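Local coordinates for protein fucose-specific lectin (Aleuria aurantia, PDB 6GKE) that binds L-fucose through five sites set between neighbouring blades of a six-bladed beta-propeller, with strongest preference for alpha-1,6-linked core fucose on glycoproteins, at residues 43-48 with 277-282; 25-30 with 304-309. The protein carries 1 engineered substitution. One frame throughout, in Å; residues are numbered along the deposited sequence.

Contact 1. Residues 43-48 with 277-282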
ATOM      1  N   ASN A  43     -21.964  -5.018 -17.900  1.00 13.30           N
ATOM      2  CA  ASN A  43     -22.017  -6.189 -17.021  1.00 13.75           C
ATOM      3  C   ASN A  43     -20.958  -6.036 -15.934  1.00 12.75           C
ATOM      4  O   ASN A  43     -19.978  -5.317 -16.115  1.00 12.02           O
ATOM      5  CB  ASN A  43     -21.805  -7.491 -17.792  1.00 15.21           C
ATOM      6  CG  ASN A  43     -22.925  -7.779 -18.766  1.00 17.54           C
ATOM      7  OD1 ASN A  43     -24.080  -7.887 -18.368  1.00 21.29           O
ATOM      8  ND2 ASN A  43     -22.596  -7.890 -20.043  1.00 19.56           N
ATOM      9  N   PRO A  44     -21.101  -6.696 -14.765  1.00 13.61           N
ATOM     10  CA  PRO A  44     -20.073  -6.601 -13.732  1.00 13.56           C
ATOM     11  C   PRO A  44     -18.683  -7.003 -14.246  1.00 11.79           C
ATOM     12  O   PRO A  44     -18.551  -7.906 -15.074  1.00 11.57           O
ATOM     13  CB  PRO A  44     -20.557  -7.574 -12.650  1.00 15.17           C
ATOM     14  CG  PRO A  44     -22.055  -7.623 -12.851  1.00 16.47           C
ATOM     15  CD  PRO A  44     -22.242  -7.529 -14.351  1.00 15.43           C
ATOM     16  N   TRP A  45     -17.661  -6.311 -13.740  1.00 11.24           N
ATOM     17  CA  TRP A  45     -16.279  -6.696 -13.969  1.00  9.88           C
ATOM     18  C   TRP A  45     -16.062  -8.150 -13.530  1.00  9.66           C
ATOM     19  O   TRP A  45     -16.608  -8.590 -12.513  1.00 11.84           O
ATOM     20  CB  TRP A  45     -15.324  -5.771 -13.207  1.00 10.26           C
ATOM     21  CG  TRP A  45     -15.127  -4.415 -13.808  1.00  9.62           C
ATOM     22  CD1 TRP A  45     -15.788  -3.262 -13.494  1.00 10.14           C
ATOM     23  CD2 TRP A  45     -14.158  -4.063 -14.806  1.00  9.06           C
ATOM     24  NE1 TRP A  45     -15.307  -2.223 -14.242  1.00 10.39           N
ATOM     25  CE2 TRP A  45     -14.310  -2.683 -15.059  1.00  9.17           C
ATOM     26  CE3 TRP A  45     -13.175  -4.775 -15.501  1.00  8.46           C
ATOM     27  CZ2 TRP A  45     -13.528  -2.011 -15.997  1.00  9.48           C
ATOM     28  CZ3 TRP A  45     -12.396  -4.108 -16.420  1.00  8.70           C
ATOM     29  CH2 TRP A  45     -12.573  -2.745 -16.664  1.00  8.79           C
ATOM     30  N   THR A  46     -15.227  -8.865 -14.286  1.00  8.96           N
ATOM     31  CA  THR A  46     -14.748 -10.185 -13.935  1.00  8.70           C
ATOM     32  C   THR A  46     -13.224 -10.152 -13.770  1.00  7.78           C
ATOM     33  O   THR A  46     -12.560  -9.164 -14.094  1.00  7.69           O
ATOM     34  CB  THR A  46     -15.161 -11.215 -14.995  1.00  9.33           C
ATOM     35  OG1 THR A  46     -14.627 -10.836 -16.265  1.00  9.36           O
ATOM     36  CG2 THR A  46     -16.662 -11.352 -15.113  1.00 10.40           C
ATOM     37  N   GLY A  47     -12.674 -11.256 -13.265  1.00  7.75           N
ATOM     38  CA  GLY A  47     -11.241 -11.458 -13.216  1.00  7.35           C
ATOM     39  C   GLY A  47     -10.597 -10.812 -12.001  1.00  6.90           C
ATOM     40  O   GLY A  47     -11.195 -10.710 -10.926  1.00  7.81           O
ATOM     41  N   GLY A  48      -9.332 -10.425 -12.170  1.00  6.56           N
ATOM     42  CA  GLY A  48      -8.541  -9.804 -11.110  1.00  6.71           C
ATOM     43  C   GLY A  48      -8.031 -10.763 -10.040  1.00  7.15           C
ATOM     44  O   GLY A  48      -7.415 -10.304  -9.079  1.00  7.40           O
ATOM     45  N   SER A 277     -12.793   5.305 -19.838  1.00  6.04           N
ATOM     46  CA  SER A 277     -12.536   4.924 -18.452  1.00  5.90           C
ATOM     47  C   SER A 277     -11.202   5.520 -18.006  1.00  5.51           C
ATOM     48  O   SER A 277     -10.230   5.429 -18.747  1.00  6.10           O
ATOM     49  CB  SER A 277     -12.487   3.429 -18.284  1.00  6.38           C
ATOM     50  OG  SER A 277     -13.728   2.833 -18.628  1.00  7.31           O
ATOM     51  N   VAL A 278     -11.163   6.075 -16.791  1.00  5.23           N
ATOM     52  CA  VAL A 278      -9.899   6.501 -16.187  1.00  5.23           C
ATOM     53  C   VAL A 278      -9.796   5.817 -14.823  1.00  5.24           C
ATOM     54  O   VAL A 278     -10.553   6.130 -13.900  1.00  5.96           O
ATOM     55  CB  VAL A 278      -9.758   8.029 -16.062  1.00  5.84           C
ATOM     56  CG1 VAL A 278      -8.379   8.390 -15.525  1.00  6.28           C
ATOM     57  CG2 VAL A 278     -10.011   8.732 -17.384  1.00  6.25           C
ATOM     58  N   PHE A 279      -8.858   4.874 -14.724  1.00  5.12           N
ATOM     59  CA  PHE A 279      -8.676   4.029 -13.551  1.00  5.22           C
ATOM     60  C   PHE A 279      -7.765   4.707 -12.528  1.00  5.28           C
ATOM     61  O   PHE A 279      -6.840   5.431 -12.896  1.00  5.76           O
ATOM     62  CB  PHE A 279      -8.072   2.687 -13.961  1.00  5.49           C
ATOM     63  CG  PHE A 279      -8.985   1.912 -14.866  1.00  5.84           C
ATOM     64  CD1 PHE A 279      -9.944   1.068 -14.330  1.00  6.69           C
ATOM     65  CD2 PHE A 279      -8.942   2.076 -16.243  1.00  6.10           C
ATOM     66  CE1 PHE A 279     -10.817   0.377 -15.154  1.00  7.25           C
ATOM     67  CE2 PHE A 279      -9.825   1.391 -17.064  1.00  6.51           C
ATOM     68  CZ  PHE A 279     -10.764   0.547 -16.518  1.00  7.02           C
ATOM     69  N   PHE A 280      -8.039   4.434 -11.246  1.00  5.20           N
ATOM     70  CA  PHE A 280      -7.235   4.939 -10.151  1.00  5.22           C
ATOM     71  C   PHE A 280      -7.262   3.929  -9.000  1.00  5.07           C
ATOM     72  O   PHE A 280      -8.043   2.974  -8.999  1.00  5.80           O
ATOM     73  CB  PHE A 280      -7.708   6.336  -9.725  1.00  5.78           C
ATOM     74  CG  PHE A 280      -9.090   6.439  -9.130  1.00  6.15           C
ATOM     75  CD1 PHE A 280     -10.205   6.631  -9.936  1.00  6.59           C
ATOM     76  CD2 PHE A 280      -9.274   6.405  -7.756  1.00  6.77           C
ATOM     77  CE1 PHE A 280     -11.469   6.767  -9.383  1.00  7.08           C
ATOM     78  CE2 PHE A 280     -10.538   6.540  -7.204  1.00  7.40           C
ATOM     79  CZ  PHE A 280     -11.632   6.721  -8.016  1.00  7.47           C
ATOM     80  N   GLN A 281      -6.377   4.154  -8.025  1.00  5.04           N
ATOM     81  CA  GLN A 281      -6.230   3.255  -6.886  1.00  5.07           C
ATOM     82  C   GLN A 281      -6.630   3.994  -5.608  1.00  5.34           C
ATOM     83  O   GLN A 281      -6.124   5.079  -5.322  1.00  5.85           O
ATOM     84  CB  GLN A 281      -4.800   2.724  -6.801  1.00  5.06           C
ATOM     85  CG  GLN A 281      -4.584   1.750  -5.649  1.00  5.22           C
ATOM     86  CD  GLN A 281      -3.187   1.177  -5.655  1.00  5.18           C
ATOM     87  OE1 GLN A 281      -2.202   1.904  -5.549  1.00  5.82           O
ATOM     88  NE2 GLN A 281      -3.081  -0.137  -5.806  1.00  5.84           N
ATOM     89  N   ALA A 282      -7.511   3.355  -4.830  1.00  5.75           N
ATOM     90  CA  ALA A 282      -8.111   3.948  -3.647  1.00  6.34           C
ATOM     91  C   ALA A 282      -7.977   2.994  -2.456  1.00  6.27           C
ATOM     92  O   ALA A 282      -7.498   1.871  -2.584  1.00  6.50           O
ATOM     93  CB  ALA A 282      -9.563   4.257  -3.917  1.00  7.03           C
TER
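Trp45 and Phe279 reach for each other from opposite directions, the benzo side of the indole coming up to the rim of the phenyl ring. Two indole carbons do the touching: CZ2 of Trp45 comes to 3.7 Å from Phe279 CE1, and its neighbour CH2 lies 3.8 Å from Phe279 CZ. Trp45 CZ2 lies at the edge of the phenyl ring, close to its plane, whereas relative to the indole Phe279 CE1 is set obliquely. The planes stand at 77° to each other with the centroid of the six-membered indole ring 5.8 Å from that of the phenyl ring, an oblique aromatic pair and a purely apolar one. CG is anti to the carbonyl carbon and beside the backbone N in both residues (chi1 -76° in Trp45, -63° in Phe279), and the two rings bridge main chains that stay well apart, with Trp45 CA 13.0 Å from Ser277 CA at their closest.

This is packing between the first and last blades of the six-bladed propeller. Trp45 belongs to segment 43-48, on the outermost strand of the first blade, whereas Phe279 belongs to strand 275-282, an inner strand of the sixth. Gln23 and Val25 of strand 22-28, together with Gln289 of strand 286-293, touch both rings, so the pair is buried among side chains of the two blades. Phe279 also packs on Ile10 and Ala12 of strand 10-15.

Contact 2. Residues 25-30 with 304-309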
ATOM      1  N   VAL A  25      -8.149  -4.406 -17.950  1.00  5.12           N
ATOM      2  CA  VAL A  25      -7.273  -3.597 -17.125  1.00  5.23           C
ATOM      3  C   VAL A  25      -6.248  -4.529 -16.476  1.00  5.08           C
ATOM      4  O   VAL A  25      -6.571  -5.649 -16.084  1.00  5.81           O
ATOM      5  CB  VAL A  25      -8.062  -2.732 -16.121  1.00  6.45           C
ATOM      6  CG1 VAL A  25      -8.901  -3.548 -15.165  1.00  7.26           C
ATOM      7  CG2 VAL A  25      -7.166  -1.763 -15.369  1.00  6.97           C
ATOM      8  N   TYR A  26      -5.006  -4.033 -16.415  1.00  4.76           N
ATOM      9  CA  TYR A  26      -3.837  -4.758 -15.943  1.00  4.91           C
ATOM     10  C   TYR A  26      -3.275  -4.032 -14.724  1.00  4.94           C
ATOM     11  O   TYR A  26      -3.171  -2.801 -14.707  1.00  5.26           O
ATOM     12  CB  TYR A  26      -2.773  -4.875 -17.046  1.00  5.00           C
ATOM     13  CG  TYR A  26      -3.342  -5.562 -18.253  1.00  4.94           C
ATOM     14  CD1 TYR A  26      -3.473  -6.939 -18.292  1.00  5.18           C
ATOM     15  CD2 TYR A  26      -3.885  -4.829 -19.295  1.00  5.15           C
ATOM     16  CE1 TYR A  26      -4.104  -7.576 -19.345  1.00  5.27           C
ATOM     17  CE2 TYR A  26      -4.518  -5.448 -20.357  1.00  5.30           C
ATOM     18  CZ  TYR A  26      -4.646  -6.824 -20.373  1.00  5.09           C
ATOM     19  OH  TYR A  26      -5.326  -7.421 -21.390  1.00  5.60           O
ATOM     20  N   PHE A  27      -2.907  -4.823 -13.713  1.00  5.01           N
ATOM     21  CA  PHE A  27      -2.357  -4.309 -12.478  1.00  5.20           C
ATOM     22  C   PHE A  27      -1.450  -5.386 -11.892  1.00  4.85           C
ATOM     23  O   PHE A  27      -1.496  -6.540 -12.313  1.00  5.51           O
ATOM     24  CB  PHE A  27      -3.477  -3.929 -11.503  1.00  5.89           C
ATOM     25  CG  PHE A  27      -4.318  -5.093 -11.035  1.00  6.29           C
ATOM     26  CD1 PHE A  27      -5.432  -5.517 -11.748  1.00  7.07           C
ATOM     27  CD2 PHE A  27      -3.983  -5.784  -9.879  1.00  6.43           C
ATOM     28  CE1 PHE A  27      -6.187  -6.597 -11.309  1.00  7.52           C
ATOM     29  CE2 PHE A  27      -4.736  -6.862  -9.442  1.00  7.32           C
ATOM     30  CZ  PHE A  27      -5.836  -7.265 -10.157  1.00  7.59           C
ATOM     31  N   GLN A  28      -0.656  -5.007 -10.893  1.00  4.71           N
ATOM     32  CA  GLN A  28       0.254  -5.941 -10.265  1.00  4.83           C
ATOM     33  C   GLN A  28      -0.288  -6.359  -8.900  1.00  4.92           C
ATOM     34  O   GLN A  28      -0.865  -5.556  -8.162  1.00  5.31           O
ATOM     35  CB  GLN A  28       1.641  -5.314 -10.136  1.00  5.43           C
ATOM     36  CG  GLN A  28       2.738  -6.311  -9.806  1.00  5.99           C
ATOM     37  CD  GLN A  28       4.102  -5.716 -10.046  1.00  6.16           C
ATOM     38  OE1 GLN A  28       4.344  -4.538  -9.763  1.00  6.21           O
ATOM     39  NE2 GLN A  28       5.010  -6.528 -10.574  1.00  6.33           N
ATOM     40  N   ASP A  29      -0.056  -7.630  -8.571  1.00  5.13           N
ATOM     41  CA  ASP A  29      -0.456  -8.192  -7.293  1.00  5.37           C
ATOM     42  C   ASP A  29       0.743  -8.212  -6.331  1.00  5.32           C
ATOM     43  O   ASP A  29       1.864  -7.812  -6.659  1.00  5.49           O
ATOM     44  CB  ASP A  29      -1.133  -9.554  -7.470  1.00  5.59           C
ATOM     45  CG  ASP A  29      -0.244 -10.713  -7.891  1.00  5.74           C
ATOM     46  OD1 ASP A  29       0.983 -10.634  -7.676  1.00  5.69           O
ATOM     47  OD2 ASP A  29      -0.803 -11.699  -8.425  1.00  6.80           O
ATOM     48  N   LEU A  30       0.482  -8.673  -5.105  1.00  5.61           N
ATOM     49  CA  LEU A  30       1.490  -8.645  -4.034  1.00  5.89           C
ATOM     50  C   LEU A  30       2.685  -9.550  -4.349  1.00  6.07           C
ATOM     51  O   LEU A  30       3.765  -9.339  -3.796  1.00  6.94           O
ATOM     52  CB  LEU A  30       0.855  -9.088  -2.714  1.00  6.33           C
ATOM     53  CG  LEU A  30      -0.313  -8.239  -2.230  1.00  6.98           C
ATOM     54  CD1 LEU A  30      -0.891  -8.829  -0.958  1.00  7.78           C
ATOM     55  CD2 LEU A  30       0.107  -6.799  -2.007  1.00  8.49           C
ATOM     56  N   VAL A 304     -13.492  -2.517  -9.645  1.00  7.96           N
ATOM     57  CA  VAL A 304     -12.897  -3.635 -10.351  1.00  7.55           C
ATOM     58  C   VAL A 304     -12.345  -4.612  -9.321  1.00  7.45           C
ATOM     59  O   VAL A 304     -11.569  -4.206  -8.458  1.00  7.43           O
ATOM     60  CB  VAL A 304     -11.771  -3.168 -11.288  1.00  7.77           C
ATOM     61  CG1 VAL A 304     -11.205  -4.325 -12.096  1.00  8.26           C
ATOM     62  CG2 VAL A 304     -12.214  -2.040 -12.204  1.00  8.16           C
ATOM     63  N   PRO A 305     -12.667  -5.923  -9.394  1.00  8.13           N
ATOM     64  CA  PRO A 305     -12.137  -6.884  -8.429  1.00  8.44           C
ATOM     65  C   PRO A 305     -10.627  -7.091  -8.605  1.00  7.63           C
ATOM     66  O   PRO A 305     -10.126  -7.154  -9.736  1.00  7.61           O
ATOM     67  CB  PRO A 305     -12.910  -8.171  -8.737  1.00 10.08           C
ATOM     68  CG  PRO A 305     -13.252  -8.038 -10.200  1.00 10.38           C
ATOM     69  CD  PRO A 305     -13.535  -6.562 -10.395  1.00  9.05           C
ATOM     70  N   THR A 306      -9.926  -7.203  -7.471  1.00  7.15           N
ATOM     71  CA  THR A 306      -8.474  -7.371  -7.450  1.00  7.04           C
ATOM     72  C   THR A 306      -8.063  -8.422  -6.410  1.00  7.04           C
ATOM     73  O   THR A 306      -7.005  -8.314  -5.791  1.00  7.95           O
ATOM     74  CB  THR A 306      -7.762  -6.042  -7.177  1.00  7.07           C
ATOM     75  OG1 THR A 306      -8.222  -5.480  -5.944  1.00  7.78           O
ATOM     76  CG2 THR A 306      -7.973  -5.021  -8.271  1.00  7.30           C
ATOM     77  N   GLY A 307      -8.892  -9.454  -6.237  1.00  7.23           N
ATOM     78  CA  GLY A 307      -8.554 -10.595  -5.406  1.00  7.61           C
ATOM     79  C   GLY A 307      -8.838 -10.352  -3.935  1.00  7.75           C
ATOM     80  O   GLY A 307      -9.029  -9.223  -3.485  1.00  9.46           O
ATOM     81  N   THR A 308      -8.869 -11.451  -3.179  1.00  7.88           N
ATOM     82  CA  THR A 308      -9.026 -11.437  -1.736  1.00  8.36           C
ATOM     83  C   THR A 308      -8.006 -12.399  -1.146  1.00  8.24           C
ATOM     84  O   THR A 308      -7.998 -13.573  -1.506  1.00  9.42           O
ATOM     85  CB  THR A 308     -10.435 -11.859  -1.305  1.00  9.56           C
ATOM     86  OG1 THR A 308     -11.391 -11.001  -1.924  1.00 11.16           O
ATOM     87  CG2 THR A 308     -10.633 -11.801   0.193  1.00 10.30           C
ATOM     88  N   PRO A 309      -7.119 -11.949  -0.236  1.00  8.28           N
ATOM     89  CA  PRO A 309      -6.133 -12.852   0.343  1.00  8.44           C
ATOM     90  C   PRO A 309      -6.797 -13.929   1.210  1.00  7.76           C
ATOM     91  O   PRO A 309      -7.868 -13.721   1.779  1.00  8.52           O
ATOM     92  CB  PRO A 309      -5.231 -11.951   1.194  1.00  9.56           C
ATOM     93  CG  PRO A 309      -6.032 -10.687   1.425  1.00 10.86           C
ATOM     94  CD  PRO A 309      -7.017 -10.580   0.287  1.00  9.19           C
TER
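A chi1 of 65° sets CG of Phe27 between its backbone N and carbonyl carbon, and Thr306 is turned to meet the ring: its CG2 lies anti to the carbonyl carbon, leaving the methyl directed at the aromatic face. That methyl stands 3.9 Å from the Phe27 ring centroid and 21° off the ring normal, a CH-pi contact displaced toward the rim, where Thr306 CG2 comes within 3.6 Å of Phe27 CZ. Thr306 CB, at 3.8 Å from the same Phe27 CZ, lies out beyond the rim, so of these two carbons the methyl alone covers the face. The hydroxyl takes another course, with Thr306 OG1 making a weak hydrogen bond to Thr2 OG1.

Two residues back along each segment, a single pair of methyls closes the apolar seam, Val25 CG1 touching Val304 CG1 at 3.9 Å. Leu287 of strand 286-293 packs against all four of these side chains, and the ring of Phe4 meets that of Phe27 edge-to-face. Near the far end, Leu30 and Pro309 both pack on Leu59 of the second subunit. The C-terminal segment that follows the last blade is thus laid against strand 22-28 of the first blade, beside the N-terminal peptide, at the closure of the six-bladed beta-propeller.

In the fold
The centres of contacts 1 and 2 are about 9 Å apart, and both occupy the seam between the first and last propeller blades. They touch directly: Trp45 CB is 3.4 Å from Pro305 CD, and Trp45 CE2 is 3.6 Å from Val304 CG2, so segment 304-309 packs against 43-48 as well as against 25-30. Gly48 O also comes to 3.6 Å from Phe27 CZ. None of the touching residues is among those known to line a fucose pocket, yet both contacts are near one: the side chains of Trp45 and Val25 are each about 6 Å from that of Arg24, a fucose-binding residue, and each about 10 Å from a bound fucose. Contact 2 alone reaches the second subunit.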